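Long-range contacts in glutathione s-transferase S2 (Nilaparvata lugens, PDB 5H5L), which binds glutathione and probably conjugates it to electrophilic substrates as a sigma-class transferase, and acts as a glutathione-requiring prostaglandin D synthase: residues A68-A78 against K148-F156; F95-W105 against I159-W167. All blocks are in the same frame, centred on the assembly; numbering follows the deposited sequence.

Contact 1: A68-A78 against K148-F156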
loop_
_atom_site.group_PDB
_atom_site.type_symbol
_atom_site.label_atom_id
_atom_site.label_comp_id
_atom_site.label_asym_id
_atom_site.label_seq_id
_atom_site.Cartn_x
_atom_site.Cartn_y
_atom_site.Cartn_z
ATOM N N ALA B 68 -5.700 -8.937 -2.629
ATOM C CA ALA B 68 -4.968 -9.656 -3.674
ATOM C C ALA B 68 -3.878 -10.551 -3.090
ATOM O O ALA B 68 -3.697 -11.700 -3.534
ATOM C CB ALA B 68 -4.383 -8.649 -4.658
ATOM N N ARG B 69 -3.143 -10.044 -2.082
ATOM C CA ARG B 69 -2.083 -10.817 -1.442
ATOM C C ARG B 69 -2.668 -12.030 -0.726
ATOM O O ARG B 69 -2.112 -13.129 -0.787
ATOM C CB ARG B 69 -1.306 -9.925 -0.454
ATOM C CG ARG B 69 -0.077 -10.617 0.215
ATOM C CD ARG B 69 0.633 -9.714 1.294
ATOM N NE ARG B 69 1.136 -8.484 0.666
ATOM C CZ ARG B 69 0.569 -7.295 0.780
ATOM N NH1 ARG B 69 -0.522 -7.127 1.535
ATOM N NH2 ARG B 69 1.079 -6.261 0.123
ATOM N N TYR B 70 -3.775 -11.820 -0.014
ATOM C CA TYR B 70 -4.470 -12.898 0.676
ATOM C C TYR B 70 -4.885 -13.997 -0.302
ATOM O O TYR B 70 -4.532 -15.170 -0.123
ATOM C CB TYR B 70 -5.696 -12.314 1.391
ATOM C CG TYR B 70 -6.670 -13.332 1.952
ATOM C CD1 TYR B 70 -6.350 -14.065 3.091
ATOM C CD2 TYR B 70 -7.917 -13.549 1.367
ATOM C CE1 TYR B 70 -7.231 -14.975 3.634
ATOM C CE2 TYR B 70 -8.804 -14.476 1.913
ATOM C CZ TYR B 70 -8.448 -15.172 3.052
ATOM O OH TYR B 70 -9.271 -16.074 3.653
ATOM N N LEU B 71 -5.595 -13.625 -1.369
ATOM C CA LEU B 71 -5.929 -14.608 -2.407
ATOM C C LEU B 71 -4.687 -15.188 -3.072
ATOM O O LEU B 71 -4.644 -16.383 -3.391
ATOM C CB LEU B 71 -6.836 -13.981 -3.429
ATOM C CG LEU B 71 -8.099 -13.416 -2.803
ATOM C CD1 LEU B 71 -8.876 -12.673 -3.829
ATOM C CD2 LEU B 71 -8.939 -14.527 -2.217
ATOM N N GLY B 72 -3.633 -14.397 -3.201
ATOM C CA GLY B 72 -2.393 -14.930 -3.744
ATOM C C GLY B 72 -1.837 -16.041 -2.887
ATOM O O GLY B 72 -1.353 -17.052 -3.409
ATOM N N LYS B 73 -1.868 -15.858 -1.561
ATOM C CA LYS B 73 -1.455 -16.931 -0.661
ATOM C C LYS B 73 -2.329 -18.153 -0.873
ATOM O O LYS B 73 -1.833 -19.273 -0.950
ATOM C CB LYS B 73 -1.568 -16.531 0.812
ATOM C CG LYS B 73 -0.579 -15.513 1.335
ATOM C CD LYS B 73 0.762 -16.141 1.550
ATOM C CE LYS B 73 1.784 -15.071 1.961
ATOM N NZ LYS B 73 3.175 -15.636 2.011
ATOM N N LYS B 74 -3.645 -17.950 -0.942
ATOM C CA LYS B 74 -4.544 -19.074 -1.152
ATOM C C LYS B 74 -4.267 -19.757 -2.476
ATOM O O LYS B 74 -4.463 -20.971 -2.589
ATOM C CB LYS B 74 -6.006 -18.627 -1.099
ATOM C CG LYS B 74 -6.445 -18.113 0.279
ATOM C CD LYS B 74 -7.884 -18.335 0.620
ATOM C CE LYS B 74 -7.994 -19.417 1.690
ATOM N NZ LYS B 74 -7.741 -18.900 3.070
ATOM N N ALA B 75 -3.789 -19.008 -3.470
ATOM C CA ALA B 75 -3.591 -19.519 -4.829
ATOM C C ALA B 75 -2.229 -20.144 -5.037
ATOM O O ALA B 75 -1.964 -20.660 -6.123
ATOM C CB ALA B 75 -3.787 -18.407 -5.851
ATOM N N GLY B 76 -1.354 -20.099 -4.045
ATOM C CA GLY B 76 0.028 -20.483 -4.264
ATOM C C GLY B 76 0.820 -19.545 -5.151
ATOM O O GLY B 76 1.770 -19.985 -5.816
ATOM N N LEU B 77 0.443 -18.273 -5.199
ATOM C CA LEU B 77 1.134 -17.261 -5.991
ATOM C C LEU B 77 1.786 -16.192 -5.125
ATOM O O LEU B 77 1.780 -15.006 -5.475
ATOM C CB LEU B 77 0.158 -16.615 -6.959
ATOM C CG LEU B 77 -0.479 -17.527 -8.003
ATOM C CD1 LEU B 77 -1.307 -16.649 -8.888
ATOM C CD2 LEU B 77 0.552 -18.305 -8.831
ATOM N N ALA B 78 2.327 -16.596 -3.977
ATOM C CA ALA B 78 3.087 -15.690 -3.119
ATOM C C ALA B 78 4.515 -16.196 -2.976
ATOM O O ALA B 78 4.953 -17.023 -3.777
ATOM C CB ALA B 78 2.429 -15.538 -1.742
ATOM N N LYS B 148 9.158 -15.933 -10.916
ATOM C CA LYS B 148 7.985 -16.795 -11.034
ATOM C C LYS B 148 6.711 -15.976 -10.856
ATOM O O LYS B 148 6.721 -14.886 -10.273
ATOM C CB LYS B 148 8.018 -17.959 -10.022
ATOM C CG LYS B 148 8.099 -17.553 -8.556
ATOM C CD LYS B 148 8.375 -18.754 -7.606
ATOM C CE LYS B 148 8.481 -18.295 -6.161
ATOM N NZ LYS B 148 8.925 -19.292 -5.141
ATOM N N LEU B 149 5.618 -16.531 -11.381
ATOM C CA LEU B 149 4.312 -15.883 -11.342
ATOM C C LEU B 149 3.886 -15.587 -9.902
ATOM O O LEU B 149 3.980 -16.448 -9.022
ATOM C CB LEU B 149 3.264 -16.768 -12.005
ATOM C CG LEU B 149 1.868 -16.136 -12.125
ATOM C CD1 LEU B 149 1.849 -15.074 -13.210
ATOM C CD2 LEU B 149 0.824 -17.158 -12.412
ATOM N N SER B 150 3.414 -14.371 -9.665
ATOM C CA SER B 150 2.910 -13.994 -8.357
ATOM C C SER B 150 1.571 -13.280 -8.479
ATOM O O SER B 150 1.148 -12.884 -9.567
ATOM C CB SER B 150 3.918 -13.107 -7.615
ATOM O OG SER B 150 4.002 -11.792 -8.153
ATOM N N TRP B 151 0.896 -13.106 -7.318
ATOM C CA TRP B 151 -0.294 -12.260 -7.275
ATOM C C TRP B 151 0.055 -10.853 -7.716
ATOM O O TRP B 151 -0.786 -10.141 -8.268
ATOM C CB TRP B 151 -0.909 -12.248 -5.847
ATOM C CG TRP B 151 -0.040 -11.557 -4.835
ATOM C CD1 TRP B 151 0.917 -12.140 -4.037
ATOM C CD2 TRP B 151 -0.033 -10.168 -4.515
ATOM N NE1 TRP B 151 1.503 -11.202 -3.244
ATOM C CE2 TRP B 151 0.940 -9.983 -3.520
ATOM C CE3 TRP B 151 -0.750 -9.053 -4.981
ATOM C CZ2 TRP B 151 1.215 -8.748 -2.980
ATOM C CZ3 TRP B 151 -0.477 -7.824 -4.451
ATOM C CH2 TRP B 151 0.506 -7.664 -3.467
ATOM N N GLY B 152 1.300 -10.447 -7.505
ATOM C CA GLY B 152 1.726 -9.156 -7.973
ATOM C C GLY B 152 1.599 -8.996 -9.485
ATOM O O GLY B 152 1.161 -7.949 -9.974
ATOM N N ASP B 153 2.009 -10.013 -10.239
ATOM C CA ASP B 153 1.849 -9.959 -11.699
ATOM C C ASP B 153 0.388 -9.759 -12.084
ATOM O O ASP B 153 0.058 -8.977 -12.986
ATOM C CB ASP B 153 2.384 -11.253 -12.333
ATOM C CG ASP B 153 3.849 -11.497 -12.033
ATOM O OD1 ASP B 153 4.665 -10.581 -12.275
ATOM O OD2 ASP B 153 4.182 -12.591 -11.512
ATOM N N ILE B 154 -0.506 -10.462 -11.411
ATOM C CA ILE B 154 -1.915 -10.379 -11.731
ATOM C C ILE B 154 -2.478 -9.020 -11.371
ATOM O O ILE B 154 -3.238 -8.438 -12.137
ATOM C CB ILE B 154 -2.614 -11.553 -11.036
ATOM C CG1 ILE B 154 -2.154 -12.845 -11.748
ATOM C CG2 ILE B 154 -4.117 -11.423 -11.113
ATOM C CD1 ILE B 154 -2.559 -14.120 -11.061
ATOM N N TYR B 155 -2.089 -8.478 -10.223
ATOM C CA TYR B 155 -2.532 -7.144 -9.848
ATOM C C TYR B 155 -2.032 -6.112 -10.852
ATOM O O TYR B 155 -2.792 -5.266 -11.328
ATOM C CB TYR B 155 -2.020 -6.863 -8.432
ATOM C CG TYR B 155 -2.537 -5.620 -7.765
ATOM C CD1 TYR B 155 -3.629 -5.683 -6.902
ATOM C CD2 TYR B 155 -1.900 -4.394 -7.937
ATOM C CE1 TYR B 155 -4.089 -4.554 -6.242
ATOM C CE2 TYR B 155 -2.362 -3.265 -7.293
ATOM C CZ TYR B 155 -3.465 -3.365 -6.441
ATOM O OH TYR B 155 -3.924 -2.241 -5.807
ATOM N N PHE B 156 -0.749 -6.191 -11.192
ATOM C CA PHE B 156 -0.097 -5.237 -12.095
ATOM C C PHE B 156 -0.778 -5.220 -13.470
ATOM O O PHE B 156 -1.200 -4.161 -13.966
ATOM C CB PHE B 156 1.375 -5.654 -12.152
ATOM C CG PHE B 156 2.273 -4.834 -13.046
ATOM C CD1 PHE B 156 2.512 -3.496 -12.806
ATOM C CD2 PHE B 156 2.987 -5.455 -14.050
ATOM C CE1 PHE B 156 3.409 -2.775 -13.630
ATOM C CE2 PHE B 156 3.868 -4.747 -14.831
ATOM C CZ PHE B 156 4.075 -3.426 -14.625
HETATM O O HOH W 1 5.189 -16.405 -6.524
#
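Gly72 packs on Trp151 where the helical segments 68-75 and 151-156, their axes 9.6 Å apart at closest, run at 134° to each other, and just past the one and just before the other Leu77 meets Ser150. Beyond the first helix, Gly76 takes a positive phi in a Schellman motif, and the next residue bonds across: Trp151 N donates to Leu77 O at 2.8 Å. The indole of Trp151 is the main wedge. With CG between the backbone N and the carbonyl carbon (chi1 68°), it lies against the first helix, where Arg69 CA sits 3.8 Å over the centre of its five-membered ring. The Arg69 side chain runs alongside, CB and CG touching the indole, its guanidinium turned 83° to the ring plane and paired with Asp89 of both subunits. At Gly72 any CB would collide with Trp151 CB. Leu77 splits its branches, CD1 reaching Ile154 CD1 at 3.6 Å and CD2 meeting Leu149 CD2 at 3.8 Å. Ser150 N bonds Asp153 OD2, and Asp153 N returns a weak bond to Ser150 OG, a capping box. Helix 82-106 packs on Trp151 through Ile88. The contact joins the thioredoxin-like domain, whose helix 15-25 brings Tyr24 to Leu77, to the helical domain.

Contact 2: F95-W105 against I159-W167. With GSH (glutathione), chain C.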
loop_
_atom_site.group_PDB
_atom_site.type_symbol
_atom_site.label_atom_id
_atom_site.label_comp_id
_atom_site.label_asym_id
_atom_site.label_seq_id
_atom_site.Cartn_x
_atom_site.Cartn_y
_atom_site.Cartn_z
ATOM N N PHE B 95 4.357 0.223 -7.646
ATOM C CA PHE B 95 3.318 0.385 -8.654
ATOM C C PHE B 95 2.180 1.249 -8.117
ATOM O O PHE B 95 1.625 2.088 -8.833
ATOM C CB PHE B 95 2.788 -0.984 -9.081
ATOM C CG PHE B 95 1.692 -0.927 -10.079
ATOM C CD1 PHE B 95 1.906 -0.389 -11.325
ATOM C CD2 PHE B 95 0.448 -1.456 -9.787
ATOM C CE1 PHE B 95 0.904 -0.351 -12.238
ATOM C CE2 PHE B 95 -0.584 -1.420 -10.719
ATOM C CZ PHE B 95 -0.361 -0.884 -11.936
ATOM N N ASN B 96 1.830 1.078 -6.845
ATOM C CA ASN B 96 0.721 1.874 -6.318
ATOM C C ASN B 96 1.131 3.335 -6.148
ATOM O O ASN B 96 0.303 4.217 -6.358
ATOM C CB ASN B 96 0.205 1.277 -5.013
ATOM C CG ASN B 96 -0.614 -0.016 -5.243
ATOM O OD1 ASN B 96 -1.169 -0.240 -6.314
ATOM N ND2 ASN B 96 -0.675 -0.851 -4.240
ATOM N N ASP B 97 2.409 3.607 -5.846
ATOM C CA ASP B 97 2.904 4.974 -5.861
ATOM C C ASP B 97 2.758 5.562 -7.257
ATOM O O ASP B 97 2.299 6.695 -7.421
ATOM C CB ASP B 97 4.375 5.023 -5.457
ATOM C CG ASP B 97 4.599 4.888 -3.980
ATOM O OD1 ASP B 97 3.641 5.054 -3.195
ATOM O OD2 ASP B 97 5.765 4.616 -3.605
ATOM N N PHE B 98 3.133 4.792 -8.280
ATOM C CA PHE B 98 2.937 5.235 -9.663
ATOM C C PHE B 98 1.486 5.566 -9.916
ATOM O O PHE B 98 1.157 6.646 -10.428
ATOM C CB PHE B 98 3.363 4.167 -10.657
ATOM C CG PHE B 98 2.781 4.371 -12.038
ATOM C CD1 PHE B 98 3.227 5.410 -12.842
ATOM C CD2 PHE B 98 1.784 3.558 -12.516
ATOM C CE1 PHE B 98 2.696 5.606 -14.119
ATOM C CE2 PHE B 98 1.252 3.744 -13.779
ATOM C CZ PHE B 98 1.713 4.785 -14.582
ATOM N N ARG B 99 0.588 4.649 -9.560
ATOM C CA ARG B 99 -0.774 4.883 -10.013
ATOM C C ARG B 99 -1.450 5.998 -9.242
ATOM O O ARG B 99 -2.479 6.509 -9.704
ATOM C CB ARG B 99 -1.583 3.593 -10.003
ATOM C CG ARG B 99 -2.109 3.129 -8.745
ATOM C CD ARG B 99 -2.926 1.835 -9.023
ATOM N NE ARG B 99 -3.118 1.065 -7.790
ATOM C CZ ARG B 99 -3.918 1.451 -6.804
ATOM N NH1 ARG B 99 -4.597 2.588 -6.924
ATOM N NH2 ARG B 99 -4.033 0.716 -5.695
ATOM N N SER B 100 -0.849 6.453 -8.145
ATOM C CA SER B 100 -1.314 7.671 -7.506
ATOM C C SER B 100 -1.299 8.839 -8.473
ATOM O O SER B 100 -2.185 9.699 -8.414
ATOM C CB SER B 100 -0.464 7.982 -6.301
ATOM O OG SER B 100 -0.696 9.302 -5.899
ATOM N N SER B 101 -0.310 8.873 -9.372
ATOM C CA SER B 101 -0.250 9.897 -10.408
ATOM C C SER B 101 -1.451 9.807 -11.331
ATOM O O SER B 101 -2.029 10.826 -11.733
ATOM C CB SER B 101 1.056 9.765 -11.193
ATOM O OG SER B 101 1.993 10.670 -10.676
ATOM N N ILE B 102 -1.830 8.607 -11.708
ATOM C CA ILE B 102 -3.017 8.464 -12.529
ATOM C C ILE B 102 -4.242 8.978 -11.798
ATOM O O ILE B 102 -5.150 9.543 -12.420
ATOM C CB ILE B 102 -3.194 7.008 -12.983
ATOM C CG1 ILE B 102 -1.963 6.560 -13.751
ATOM C CG2 ILE B 102 -4.434 6.877 -13.867
ATOM C CD1 ILE B 102 -1.977 5.099 -14.072
ATOM N N SER B 103 -4.303 8.787 -10.473
ATOM C CA SER B 103 -5.480 9.220 -9.721
ATOM C C SER B 103 -5.563 10.742 -9.680
ATOM O O SER B 103 -6.638 11.313 -9.868
ATOM C CB SER B 103 -5.451 8.637 -8.302
ATOM O OG SER B 103 -5.457 7.216 -8.328
ATOM N N LYS B 104 -4.435 11.407 -9.436
ATOM C CA LYS B 104 -4.386 12.866 -9.489
ATOM C C LYS B 104 -4.942 13.377 -10.820
ATOM O O LYS B 104 -5.801 14.266 -10.855
ATOM C CB LYS B 104 -2.944 13.332 -9.268
ATOM C CG LYS B 104 -2.616 14.802 -9.600
ATOM C CD LYS B 104 -2.687 15.719 -8.393
ATOM C CE LYS B 104 -2.653 17.192 -8.803
ATOM N NZ LYS B 104 -2.913 18.103 -7.670
ATOM N N TRP B 105 -4.467 12.809 -11.928
ATOM C CA TRP B 105 -4.946 13.226 -13.234
ATOM C C TRP B 105 -6.432 12.937 -13.396
ATOM O O TRP B 105 -7.166 13.744 -13.974
ATOM C CB TRP B 105 -4.144 12.521 -14.318
ATOM C CG TRP B 105 -4.773 12.644 -15.666
ATOM C CD1 TRP B 105 -4.679 13.710 -16.523
ATOM C CD2 TRP B 105 -5.597 11.674 -16.321
ATOM N NE1 TRP B 105 -5.406 13.466 -17.658
ATOM C CE2 TRP B 105 -5.975 12.224 -17.566
ATOM C CE3 TRP B 105 -6.056 10.400 -15.979
ATOM C CZ2 TRP B 105 -6.790 11.546 -18.463
ATOM C CZ3 TRP B 105 -6.865 9.727 -16.871
ATOM C CH2 TRP B 105 -7.224 10.300 -18.101
ATOM N N ILE B 159 -4.529 -4.009 -13.671
ATOM C CA ILE B 159 -4.670 -2.566 -13.590
ATOM C C ILE B 159 -4.069 -1.886 -14.822
ATOM O O ILE B 159 -4.628 -0.908 -15.323
ATOM C CB ILE B 159 -4.063 -2.067 -12.261
ATOM C CG1 ILE B 159 -4.974 -2.548 -11.106
ATOM C CG2 ILE B 159 -3.923 -0.569 -12.237
ATOM C CD1 ILE B 159 -4.471 -2.272 -9.731
ATOM N N LEU B 160 -2.948 -2.383 -15.351
ATOM C CA LEU B 160 -2.405 -1.799 -16.585
ATOM C C LEU B 160 -3.390 -1.919 -17.747
ATOM O O LEU B 160 -3.486 -1.020 -18.591
ATOM C CB LEU B 160 -1.086 -2.462 -16.961
ATOM C CG LEU B 160 0.130 -2.100 -16.128
ATOM C CD1 LEU B 160 1.352 -2.724 -16.719
ATOM C CD2 LEU B 160 0.329 -0.598 -16.009
ATOM N N GLU B 161 -4.123 -3.028 -17.808
ATOM C CA GLU B 161 -5.147 -3.197 -18.832
ATOM C C GLU B 161 -6.146 -2.052 -18.782
ATOM O O GLU B 161 -6.539 -1.503 -19.812
ATOM C CB GLU B 161 -5.825 -4.553 -18.628
ATOM C CG GLU B 161 -7.189 -4.696 -19.252
ATOM C CD GLU B 161 -7.708 -6.099 -19.095
ATOM O OE1 GLU B 161 -8.693 -6.294 -18.354
ATOM O OE2 GLU B 161 -7.092 -7.014 -19.679
ATOM N N PHE B 162 -6.531 -1.643 -17.584
ATOM C CA PHE B 162 -7.393 -0.488 -17.460
ATOM C C PHE B 162 -6.756 0.741 -18.088
ATOM O O PHE B 162 -7.434 1.534 -18.738
ATOM C CB PHE B 162 -7.711 -0.245 -15.987
ATOM C CG PHE B 162 -8.709 0.846 -15.751
ATOM C CD1 PHE B 162 -10.061 0.564 -15.765
ATOM C CD2 PHE B 162 -8.299 2.156 -15.511
ATOM C CE1 PHE B 162 -10.999 1.568 -15.538
ATOM C CE2 PHE B 162 -9.225 3.157 -15.287
ATOM C CZ PHE B 162 -10.581 2.858 -15.298
ATOM N N MET B 163 -5.456 0.934 -17.891
ATOM C CA MET B 163 -4.808 2.084 -18.506
ATOM C C MET B 163 -4.852 2.000 -20.022
ATOM O O MET B 163 -4.968 3.019 -20.704
ATOM C CB MET B 163 -3.360 2.178 -18.065
ATOM C CG MET B 163 -3.163 2.544 -16.609
ATOM S SD MET B 163 -1.411 2.646 -16.219
ATOM C CE MET B 163 -0.803 3.764 -17.474
ATOM N N THR B 164 -4.695 0.800 -20.571
ATOM C CA THR B 164 -4.756 0.644 -22.012
ATOM C C THR B 164 -6.101 1.101 -22.572
ATOM O O THR B 164 -6.176 1.462 -23.746
ATOM C CB THR B 164 -4.451 -0.807 -22.382
ATOM O OG1 THR B 164 -3.131 -1.130 -21.933
ATOM C CG2 THR B 164 -4.448 -0.999 -23.857
ATOM N N THR B 165 -7.154 1.167 -21.758
ATOM C CA THR B 165 -8.420 1.671 -22.283
ATOM C C THR B 165 -8.405 3.179 -22.495
ATOM O O THR B 165 -9.236 3.688 -23.255
ATOM C CB THR B 165 -9.580 1.291 -21.366
ATOM O OG1 THR B 165 -9.493 2.024 -20.142
ATOM C CG2 THR B 165 -9.584 -0.223 -21.088
ATOM N N ILE B 166 -7.480 3.894 -21.856
ATOM C CA ILE B 166 -7.279 5.337 -22.052
ATOM C C ILE B 166 -6.124 5.628 -23.017
ATOM O O ILE B 166 -6.269 6.398 -23.966
ATOM C CB ILE B 166 -7.032 6.029 -20.695
ATOM C CG1 ILE B 166 -8.204 5.786 -19.745
ATOM C CG2 ILE B 166 -6.744 7.531 -20.905
ATOM C CD1 ILE B 166 -9.494 6.446 -20.184
ATOM N N TRP B 167 -4.958 5.056 -22.760
ATOM C CA TRP B 167 -3.774 5.255 -23.589
ATOM C C TRP B 167 -3.449 3.888 -24.193
ATOM O O TRP B 167 -2.779 3.059 -23.579
ATOM C CB TRP B 167 -2.626 5.838 -22.745
ATOM C CG TRP B 167 -3.005 7.105 -22.026
ATOM C CD1 TRP B 167 -3.089 8.359 -22.569
ATOM C CD2 TRP B 167 -3.315 7.259 -20.628
ATOM N NE1 TRP B 167 -3.446 9.270 -21.607
ATOM C CE2 TRP B 167 -3.593 8.626 -20.409
ATOM C CE3 TRP B 167 -3.384 6.376 -19.545
ATOM C CZ2 TRP B 167 -3.942 9.132 -19.153
ATOM C CZ3 TRP B 167 -3.731 6.874 -18.295
ATOM C CH2 TRP B 167 -4.008 8.248 -18.110
HETATM N N1 GSH C . 5.121 4.508 -0.654
HETATM C CA1 GSH C . 6.420 5.003 -0.223
HETATM C C1 GSH C . 6.806 4.398 1.125
HETATM O O11 GSH C . 8.014 4.209 1.465
HETATM O O12 GSH C . 5.851 4.143 1.907
HETATM C CB1 GSH C . 6.297 6.532 0.015
HETATM C CG1 GSH C . 7.709 7.071 0.163
HETATM C CD1 GSH C . 7.666 8.620 0.184
HETATM O OE1 GSH C . 6.678 9.227 -0.036
HETATM N N2 GSH C . 8.940 9.239 0.517
HETATM C CA2 GSH C . 9.113 10.671 0.623
HETATM C C2 GSH C . 10.323 11.105 -0.201
HETATM O O2 GSH C . 11.230 10.376 -0.414
HETATM C CB2 GSH C . 9.491 10.972 2.057
HETATM S SG2 GSH C . 8.307 10.383 3.289
HETATM N N3 GSH C . 10.340 12.489 -0.636
HETATM C CA3 GSH C . 11.476 13.037 -1.350
HETATM C C3 GSH C . 11.211 13.079 -2.834
HETATM O O31 GSH C . 12.072 13.650 -3.543
HETATM O O32 GSH C . 10.169 12.560 -3.317
#
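Trp105 and Trp167 reach toward each other from opposite directions, and Trp167 CZ2 and CH2 lie over one face of the Trp105 indole, toward its rim. Trp167 CH2 lies 3.4 Å from Trp105 CZ3, yet the planes are inclined at 51°, so the rings lean together obliquely. Trp105 gets there with CG trans to its own N (chi1 167°), while Trp167 NE1 is hydrogen-bonded to Glu118 of helix 111-139. Ile166 CG2 covers a face of Trp167 and also touches Trp105. With a leucine in place of Trp105, the Trp167 ring would probably lose the face it leans on.

One turn back, Met163 fills the space between Ile102 and Phe98. Its SD presses tightly on Ile102 CD1, at 3.3 Å, and meets the Phe98 ring in plane at the edge, 3.8 Å from CE2, a Met-aromatic contact. The bend at chi3 (53°) folds the methyl CE back so that it too touches Ile102 CD1 and Phe98 CZ. Farther along, the Phe95 ring points its edge between two aliphatic branches, with CZ 3.6 Å from Ile159 CG2 and CE1 3.8 Å from Leu160 CD2.

Elsewhere on the first helix, both carboxylate oxygens of Asp97 accept from the glutathione amine, OD1 and OD2 each 3.0 Å from N1. This glutathione is bound by Trp39, Lys43 and Ser64 of the second subunit, whereas Arg99 touches another glutathione. Here a carboxylate of the helical domain completes the partner's glutathione site, as in the sigma class and the related alpha, mu and pi classes.

Helix 151-164 serves both contacts: its first turns pack on helix 64-75 in contact 1, its last turns on helix 82-106 in contact 2. Both are largely buried and lie on opposite sides of the chain's centre, though contact 2 runs out to exposed Ile166. Contact 1 crosses between domains and mixes a backbone hydrogen bond with apolar packing; contact 2 stays within the helical domain and has no hydrogen bond between its segments, relying on aromatic rings, branched chains and a sulfur. The two meet where Tyr155 OH, also bonded to Ser64 of the glutathione site, lies 3.0 Å from Arg99 NH2, probably hydrogen-bonded, and where Phe156 packs edge-to-face with Phe95.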